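Hemolysin activator protein CdiB (Acinetobacter baumannii ACICU, PDB 6WIL) probably secretes a partner CdiA toxin across the outer membrane as the two-partner-secretion (TpsB) transporter of a contact-dependent growth inhibition system. Local coordinates at residues H46-I60 with H86-L100. Numbering follows the deposited sequence.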
ATOM      1  N   HIS A  46       9.662  -4.737  37.400  1.00 69.33           N
ATOM      2  CA  HIS A  46      10.520  -4.336  38.507  1.00 77.14           C
ATOM      3  C   HIS A  46      11.971  -4.487  38.077  1.00 52.40           C
ATOM      4  O   HIS A  46      12.414  -5.594  37.754  1.00 53.02           O
ATOM      5  CB  HIS A  46      10.240  -5.171  39.759  1.00 81.71           C
ATOM      6  CG  HIS A  46       8.815  -5.609  39.889  1.00 93.57           C
ATOM      7  ND1 HIS A  46       8.399  -6.882  39.565  1.00 89.14           N
ATOM      8  CD2 HIS A  46       7.710  -4.944  40.301  1.00 84.50           C
ATOM      9  CE1 HIS A  46       7.099  -6.985  39.777  1.00 89.27           C
ATOM     10  NE2 HIS A  46       6.656  -5.822  40.221  1.00 89.25           N
ATOM     11  N   LEU A  47      12.703  -3.375  38.068  1.00 51.52           N
ATOM     12  CA  LEU A  47      14.137  -3.386  37.815  1.00 49.27           C
ATOM     13  C   LEU A  47      14.961  -3.399  39.093  1.00 49.87           C
ATOM     14  O   LEU A  47      16.031  -4.015  39.120  1.00 50.01           O
ATOM     15  CB  LEU A  47      14.534  -2.165  36.976  1.00 42.13           C
ATOM     16  CG  LEU A  47      13.687  -1.917  35.723  1.00 52.11           C
ATOM     17  CD1 LEU A  47      13.994  -0.551  35.125  1.00 37.87           C
ATOM     18  CD2 LEU A  47      13.908  -3.018  34.700  1.00 41.02           C
ATOM     19  N   VAL A  48      14.478  -2.748  40.148  1.00 57.71           N
ATOM     20  CA  VAL A  48      15.194  -2.657  41.415  1.00 61.11           C
ATOM     21  C   VAL A  48      14.728  -3.780  42.331  1.00 52.34           C
ATOM     22  O   VAL A  48      13.523  -3.980  42.525  1.00 55.13           O
ATOM     23  CB  VAL A  48      14.970  -1.285  42.070  1.00 62.43           C
ATOM     24  CG1 VAL A  48      15.719  -1.189  43.394  1.00 49.49           C
ATOM     25  CG2 VAL A  48      15.396  -0.175  41.128  1.00 50.92           C
ATOM     26  N   VAL A  49      15.685  -4.518  42.894  1.00 51.86           N
ATOM     27  CA  VAL A  49      15.414  -5.572  43.861  1.00 58.04           C
ATOM     28  C   VAL A  49      16.235  -5.295  45.117  1.00 63.20           C
ATOM     29  O   VAL A  49      17.114  -4.432  45.132  1.00 59.60           O
ATOM     30  CB  VAL A  49      15.723  -6.977  43.298  1.00 74.13           C
ATOM     31  CG1 VAL A  49      14.798  -7.303  42.134  1.00 57.31           C
ATOM     32  CG2 VAL A  49      17.175  -7.065  42.860  1.00 70.59           C
ATOM     33  N   GLU A  50      15.930  -6.037  46.183  1.00 75.50           N
ATOM     34  CA  GLU A  50      16.644  -5.899  47.451  1.00 53.55           C
ATOM     35  C   GLU A  50      17.916  -6.741  47.410  1.00 65.10           C
ATOM     36  O   GLU A  50      17.857  -7.949  47.154  1.00 73.16           O
ATOM     37  CB  GLU A  50      15.747  -6.321  48.612  1.00 64.10           C
ATOM     38  N   GLU A  51      19.066  -6.109  47.662  1.00 59.81           N
ATOM     39  CA  GLU A  51      20.364  -6.710  47.379  1.00 70.21           C
ATOM     40  C   GLU A  51      21.318  -6.547  48.553  1.00 74.87           C
ATOM     41  O   GLU A  51      21.143  -5.679  49.412  1.00 67.82           O
ATOM     42  CB  GLU A  51      20.989  -6.092  46.134  1.00 64.45           C
ATOM     43  CG  GLU A  51      19.960  -5.699  45.114  1.00 77.14           C
ATOM     44  CD  GLU A  51      20.513  -5.660  43.724  1.00 68.05           C
ATOM     45  OE1 GLU A  51      20.370  -4.615  43.065  1.00 67.01           O
ATOM     46  OE2 GLU A  51      21.096  -6.674  43.297  1.00 66.75           O
ATOM     47  N   SER A  52      22.363  -7.382  48.556  1.00 84.99           N
ATOM     48  CA  SER A  52      23.237  -7.495  49.716  1.00 82.50           C
ATOM     49  C   SER A  52      24.066  -6.216  49.870  1.00 78.85           C
ATOM     50  O   SER A  52      23.838  -5.479  50.837  1.00 81.10           O
ATOM     51  CB  SER A  52      24.088  -8.767  49.619  1.00 93.63           C
ATOM     52  OG  SER A  52      23.347  -9.832  49.044  1.00 95.83           O
ATOM     53  N   PRO A  53      25.021  -5.872  48.958  1.00 58.12           N
ATOM     54  CA  PRO A  53      25.523  -4.493  48.969  1.00 52.30           C
ATOM     55  C   PRO A  53      24.844  -3.655  47.896  1.00 46.94           C
ATOM     56  O   PRO A  53      24.647  -4.121  46.769  1.00 49.29           O
ATOM     57  CB  PRO A  53      27.028  -4.655  48.703  1.00 40.49           C
ATOM     58  CG  PRO A  53      27.221  -6.113  48.293  1.00 45.31           C
ATOM     59  CD  PRO A  53      25.858  -6.685  48.059  1.00 46.81           C
ATOM     60  N   CYS A  54      24.471  -2.424  48.234  1.00 36.20           N
ATOM     61  CA  CYS A  54      23.795  -1.546  47.294  1.00 40.56           C
ATOM     62  C   CYS A  54      24.284  -0.121  47.497  1.00 41.77           C
ATOM     63  O   CYS A  54      24.856   0.221  48.534  1.00 41.42           O
ATOM     64  CB  CYS A  54      22.268  -1.623  47.445  1.00 60.25           C
ATOM     65  SG  CYS A  54      21.606  -1.140  49.065  1.00 76.80           S
ATOM     66  N   VAL A  55      24.056   0.707  46.483  1.00 47.53           N
ATOM     67  CA  VAL A  55      24.445   2.111  46.496  1.00 36.85           C
ATOM     68  C   VAL A  55      23.208   2.949  46.205  1.00 45.78           C
ATOM     69  O   VAL A  55      22.342   2.546  45.421  1.00 39.37           O
ATOM     70  CB  VAL A  55      25.571   2.403  45.480  1.00 47.07           C
ATOM     71  CG1 VAL A  55      25.120   2.083  44.057  1.00 50.79           C
ATOM     72  CG2 VAL A  55      26.044   3.848  45.592  1.00 45.64           C
ATOM     73  N   THR A  56      23.112   4.100  46.863  1.00 46.72           N
ATOM     74  CA  THR A  56      21.988   5.007  46.668  1.00 48.97           C
ATOM     75  C   THR A  56      22.288   5.896  45.471  1.00 49.57           C
ATOM     76  O   THR A  56      23.233   6.691  45.505  1.00 43.74           O
ATOM     77  CB  THR A  56      21.751   5.841  47.924  1.00 51.97           C
ATOM     78  OG1 THR A  56      21.370   4.981  49.006  1.00 48.17           O
ATOM     79  CG2 THR A  56      20.658   6.872  47.683  1.00 44.19           C
ATOM     80  N   VAL A  57      21.504   5.764  44.408  1.00 51.56           N
ATOM     81  CA  VAL A  57      21.725   6.594  43.232  1.00 50.02           C
ATOM     82  C   VAL A  57      20.990   7.915  43.424  1.00 41.99           C
ATOM     83  O   VAL A  57      19.817   7.943  43.812  1.00 45.33           O
ATOM     84  CB  VAL A  57      21.292   5.864  41.946  1.00 51.04           C
ATOM     85  CG1 VAL A  57      21.899   4.473  41.907  1.00 46.95           C
ATOM     86  CG2 VAL A  57      19.778   5.784  41.809  1.00 66.84           C
ATOM     87  N   LYS A  58      21.698   9.016  43.216  1.00 48.77           N
ATOM     88  CA  LYS A  58      21.085  10.328  43.291  1.00 47.62           C
ATOM     89  C   LYS A  58      21.095  11.064  41.963  1.00 57.69           C
ATOM     90  O   LYS A  58      20.441  12.107  41.850  1.00 61.05           O
ATOM     91  CB  LYS A  58      21.776  11.189  44.362  1.00 41.78           C
ATOM     92  CG  LYS A  58      23.179  11.646  44.020  1.00 56.98           C
ATOM     93  CD  LYS A  58      23.866  12.194  45.263  1.00 69.61           C
ATOM     94  CE  LYS A  58      25.240  12.774  44.957  1.00 80.27           C
ATOM     95  NZ  LYS A  58      25.173  14.123  44.326  1.00 89.48           N
ATOM     96  N   GLU A  59      21.808  10.554  40.959  1.00 50.10           N
ATOM     97  CA  GLU A  59      21.838  11.151  39.631  1.00 54.39           C
ATOM     98  C   GLU A  59      21.950  10.040  38.599  1.00 57.93           C
ATOM     99  O   GLU A  59      22.826   9.177  38.714  1.00 53.81           O
ATOM    100  CB  GLU A  59      23.015  12.127  39.472  1.00 42.20           C
ATOM    101  CG  GLU A  59      23.175  13.135  40.601  1.00 67.24           C
ATOM    102  CD  GLU A  59      24.119  14.268  40.257  1.00 90.01           C
ATOM    103  OE1 GLU A  59      24.711  14.243  39.157  1.00 83.17           O
ATOM    104  OE2 GLU A  59      24.260  15.191  41.089  1.00 97.14           O
ATOM    105  N   ILE A  60      21.069  10.060  37.604  1.00 52.29           N
ATOM    106  CA  ILE A  60      21.181   9.197  36.433  1.00 47.74           C
ATOM    107  C   ILE A  60      21.469  10.094  35.241  1.00 47.48           C
ATOM    108  O   ILE A  60      20.676  10.989  34.923  1.00 58.09           O
ATOM    109  CB  ILE A  60      19.914   8.363  36.204  1.00 49.83           C
ATOM    110  CG1 ILE A  60      19.489   7.680  37.504  1.00 48.41           C
ATOM    111  CG2 ILE A  60      20.165   7.326  35.112  1.00 39.34           C
ATOM    112  CD1 ILE A  60      18.050   7.205  37.501  1.00 56.75           C
ATOM    113  N   HIS A  86      10.291   5.186  34.440  1.00 27.60           N
ATOM    114  CA  HIS A  86       9.826   3.893  34.922  1.00 50.01           C
ATOM    115  C   HIS A  86       9.116   4.060  36.263  1.00 53.89           C
ATOM    116  O   HIS A  86       9.639   4.741  37.156  1.00 38.24           O
ATOM    117  CB  HIS A  86      10.999   2.922  35.055  1.00 42.71           C
ATOM    118  CG  HIS A  86      10.587   1.510  35.334  1.00 46.50           C
ATOM    119  ND1 HIS A  86      10.226   1.075  36.591  1.00 52.75           N
ATOM    120  CD2 HIS A  86      10.483   0.433  34.520  1.00 50.98           C
ATOM    121  CE1 HIS A  86       9.913  -0.208  36.539  1.00 50.76           C
ATOM    122  NE2 HIS A  86      10.063  -0.621  35.294  1.00 52.32           N
ATOM    123  N   PRO A  87       7.935   3.461  36.447  1.00 47.43           N
ATOM    124  CA  PRO A  87       7.142   3.731  37.656  1.00 51.03           C
ATOM    125  C   PRO A  87       7.770   3.234  38.950  1.00 55.66           C
ATOM    126  O   PRO A  87       7.188   3.452  40.019  1.00 52.46           O
ATOM    127  CB  PRO A  87       5.818   3.003  37.372  1.00 34.33           C
ATOM    128  CG  PRO A  87       6.190   1.917  36.420  1.00 50.81           C
ATOM    129  CD  PRO A  87       7.275   2.492  35.554  1.00 47.82           C
ATOM    130  N   GLN A  88       8.931   2.584  38.910  1.00 57.47           N
ATOM    131  CA  GLN A  88       9.594   2.181  40.141  1.00 39.66           C
ATOM    132  C   GLN A  88      10.480   3.275  40.717  1.00 41.11           C
ATOM    133  O   GLN A  88      11.045   3.083  41.798  1.00 43.21           O
ATOM    134  CB  GLN A  88      10.414   0.909  39.915  1.00 53.44           C
ATOM    135  CG  GLN A  88      10.427  -0.026  41.110  1.00 54.28           C
ATOM    136  CD  GLN A  88      11.119  -1.333  40.801  1.00 70.34           C
ATOM    137  OE1 GLN A  88      11.564  -1.556  39.676  1.00 70.10           O
ATOM    138  NE2 GLN A  88      11.213  -2.206  41.795  1.00 56.26           N
ATOM    139  N   ASN A  89      10.612   4.409  40.023  1.00 33.77           N
ATOM    140  CA  ASN A  89      11.309   5.589  40.537  1.00 39.00           C
ATOM    141  C   ASN A  89      12.738   5.259  40.964  1.00 52.25           C
ATOM    142  O   ASN A  89      13.108   5.404  42.132  1.00 52.36           O
ATOM    143  CB  ASN A  89      10.525   6.227  41.687  1.00 48.94           C
ATOM    144  CG  ASN A  89       9.100   6.572  41.297  1.00 60.43           C
ATOM    145  OD1 ASN A  89       8.804   6.802  40.124  1.00 52.58           O
ATOM    146  ND2 ASN A  89       8.206   6.600  42.282  1.00 46.50           N
ATOM    147  N   ILE A  90      13.542   4.818  39.993  1.00 42.41           N
ATOM    148  CA  ILE A  90      14.916   4.371  40.205  1.00 39.61           C
ATOM    149  C   ILE A  90      15.678   5.381  41.052  1.00 49.26           C
ATOM    150  O   ILE A  90      16.430   5.007  41.959  1.00 42.82           O
ATOM    151  CB  ILE A  90      15.640   4.150  38.866  1.00 44.58           C
ATOM    152  CG1 ILE A  90      14.791   3.302  37.920  1.00 43.56           C
ATOM    153  CG2 ILE A  90      16.993   3.506  39.100  1.00 44.07           C
ATOM    154  CD1 ILE A  90      14.648   1.867  38.347  1.00 52.06           C
ATOM    155  N   LEU A  91      15.480   6.665  40.759  1.00 37.52           N
ATOM    156  CA  LEU A  91      16.170   7.734  41.468  1.00 38.49           C
ATOM    157  C   LEU A  91      15.925   7.644  42.969  1.00 48.78           C
ATOM    158  O   LEU A  91      14.781   7.608  43.425  1.00 52.62           O
ATOM    159  CB  LEU A  91      15.691   9.082  40.930  1.00 41.65           C
ATOM    160  CG  LEU A  91      16.645  10.268  41.014  1.00 66.23           C
ATOM    161  CD1 LEU A  91      18.057   9.821  40.683  1.00 61.19           C
ATOM    162  CD2 LEU A  91      16.193  11.351  40.048  1.00 45.99           C
ATOM    163  N   GLY A  92      17.012   7.589  43.735  1.00 47.68           N
ATOM    164  CA  GLY A  92      16.928   7.541  45.179  1.00 39.68           C
ATOM    165  C   GLY A  92      16.844   6.157  45.782  1.00 43.92           C
ATOM    166  O   GLY A  92      16.850   6.039  47.013  1.00 50.84           O
ATOM    167  N   LYS A  93      16.763   5.108  44.969  1.00 37.74           N
ATOM    168  CA  LYS A  93      16.724   3.762  45.516  1.00 41.42           C
ATOM    169  C   LYS A  93      18.138   3.210  45.683  1.00 52.71           C
ATOM    170  O   LYS A  93      19.119   3.776  45.197  1.00 50.39           O
ATOM    171  CB  LYS A  93      15.885   2.838  44.635  1.00 35.56           C
ATOM    172  CG  LYS A  93      14.397   3.095  44.759  1.00 42.33           C
ATOM    173  CD  LYS A  93      13.591   1.840  44.495  1.00 48.09           C
ATOM    174  CE  LYS A  93      12.135   2.066  44.845  1.00 45.13           C
ATOM    175  NZ  LYS A  93      11.709   3.425  44.409  1.00 43.38           N
ATOM    176  N   CYS A  94      18.236   2.091  46.394  1.00 52.17           N
ATOM    177  CA  CYS A  94      19.514   1.450  46.678  1.00 54.94           C
ATOM    178  C   CYS A  94      19.761   0.370  45.631  1.00 42.89           C
ATOM    179  O   CYS A  94      19.007  -0.606  45.551  1.00 57.29           O
ATOM    180  CB  CYS A  94      19.523   0.861  48.089  1.00 44.15           C
ATOM    181  SG  CYS A  94      21.157   0.833  48.863  1.00 92.52           S
ATOM    182  N   ILE A  95      20.808   0.539  44.831  1.00 45.39           N
ATOM    183  CA  ILE A  95      21.036  -0.301  43.661  1.00 48.09           C
ATOM    184  C   ILE A  95      22.233  -1.206  43.913  1.00 39.48           C
ATOM    185  O   ILE A  95      23.349  -0.726  44.141  1.00 39.46           O
ATOM    186  CB  ILE A  95      21.244   0.544  42.395  1.00 42.43           C
ATOM    187  CG1 ILE A  95      19.996   1.382  42.108  1.00 46.54           C
ATOM    188  CG2 ILE A  95      21.595  -0.344  41.217  1.00 39.84           C
ATOM    189  CD1 ILE A  95      18.711   0.588  42.176  1.00 44.50           C
ATOM    190  N   GLY A  96      22.000  -2.517  43.856  1.00 40.58           N
ATOM    191  CA  GLY A  96      23.055  -3.502  43.841  1.00 41.52           C
ATOM    192  C   GLY A  96      23.262  -4.063  42.443  1.00 52.31           C
ATOM    193  O   GLY A  96      22.629  -3.650  41.473  1.00 43.78           O
ATOM    194  N   THR A  97      24.156  -5.054  42.371  1.00 51.64           N
ATOM    195  CA  THR A  97      24.613  -5.547  41.074  1.00 52.06           C
ATOM    196  C   THR A  97      23.464  -6.088  40.229  1.00 47.63           C
ATOM    197  O   THR A  97      23.440  -5.895  39.008  1.00 51.98           O
ATOM    198  CB  THR A  97      25.684  -6.627  41.258  1.00 49.75           C
ATOM    199  OG1 THR A  97      25.108  -7.799  41.847  1.00 53.66           O
ATOM    200  CG2 THR A  97      26.809  -6.120  42.147  1.00 47.08           C
ATOM    201  N   GLN A  98      22.494  -6.758  40.853  1.00 50.22           N
ATOM    202  CA  GLN A  98      21.420  -7.355  40.064  1.00 46.85           C
ATOM    203  C   GLN A  98      20.467  -6.294  39.519  1.00 56.00           C
ATOM    204  O   GLN A  98      20.026  -6.390  38.369  1.00 49.61           O
ATOM    205  CB  GLN A  98      20.664  -8.400  40.885  1.00 43.10           C
ATOM    206  CG  GLN A  98      19.511  -9.041  40.131  1.00 57.50           C
ATOM    207  CD  GLN A  98      19.947  -9.640  38.804  1.00 77.87           C
ATOM    208  OE1 GLN A  98      20.979 -10.307  38.721  1.00 85.28           O
ATOM    209  NE2 GLN A  98      19.166  -9.395  37.756  1.00 72.74           N
ATOM    210  N   SER A  99      20.134  -5.272  40.318  1.00 53.20           N
ATOM    211  CA  SER A  99      19.279  -4.201  39.806  1.00 42.31           C
ATOM    212  C   SER A  99      19.998  -3.388  38.741  1.00 43.80           C
ATOM    213  O   SER A  99      19.379  -2.952  37.764  1.00 44.40           O
ATOM    214  CB  SER A  99      18.821  -3.271  40.932  1.00 49.53           C
ATOM    215  OG  SER A  99      18.129  -3.976  41.944  1.00 52.89           O
ATOM    216  N   LEU A 100      21.298  -3.152  38.927  1.00 45.79           N
ATOM    217  CA  LEU A 100      22.064  -2.425  37.922  1.00 45.34           C
ATOM    218  C   LEU A 100      22.061  -3.173  36.594  1.00 52.46           C
ATOM    219  O   LEU A 100      21.940  -2.560  35.527  1.00 49.95           O
ATOM    220  CB  LEU A 100      23.491  -2.194  38.419  1.00 45.36           C
ATOM    221  CG  LEU A 100      24.439  -1.445  37.481  1.00 48.05           C
ATOM    222  CD1 LEU A 100      23.866  -0.093  37.098  1.00 46.99           C
ATOM    223  CD2 LEU A 100      25.809  -1.286  38.121  1.00 59.71           C
TER
HETATM  224  O   HOH W   1      24.532  -6.222  45.142  1.00 48.46           O
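Glu51 OE1 shows how a carboxylate from a distant loop can bind the start of a helix: it accepts the Ser99 hydroxyl (OG to OE1, 2.6 Å) from above the carboxylate plane and Ser99 N from the same face, 30° out of that plane. Its other oxygen, OE2, takes Gln98 N at 2.8 Å through the syn lone pair, so both oxygens meet the first turn after the N-cap residue Gly96, where the helix dipole would probably favour the charged form. Ser99 works in both directions, because its OG also accepts Val49 N at 2.7 Å in a nearly straight bond.

A second side chain, Gln88, grips the backbone of the other segment. Its OE1 receives Leu47 N (2.7 Å) in the carbonyl plane and Val48 N from above it, while NE2 returns a weak bond to Val48 O.

Between these grips, Val48 CG2 packs on Ile90 CD1 (3.5 Å) and Ile95 CD1. Leu47 CD1 lies over a face of the His86 ring.

Further along, Val55 and Ile95 form an antiparallel hydrogen-bonded pair, and a disulfide ties Cys54 to Cys94 beside it (chi3 83°); a chi1 of 61° turns Cys54 SG toward Cys94.

Segment 86-100 belongs to the ShlB-type POTRA domain, and the contact lies far from the barrel: Leu47, Ile90 and Ile95 rest on Ile103 of helix 97-113, Ile60 touches helix 77-85, and Glu59 pairs with Leu133 of strand 132-149.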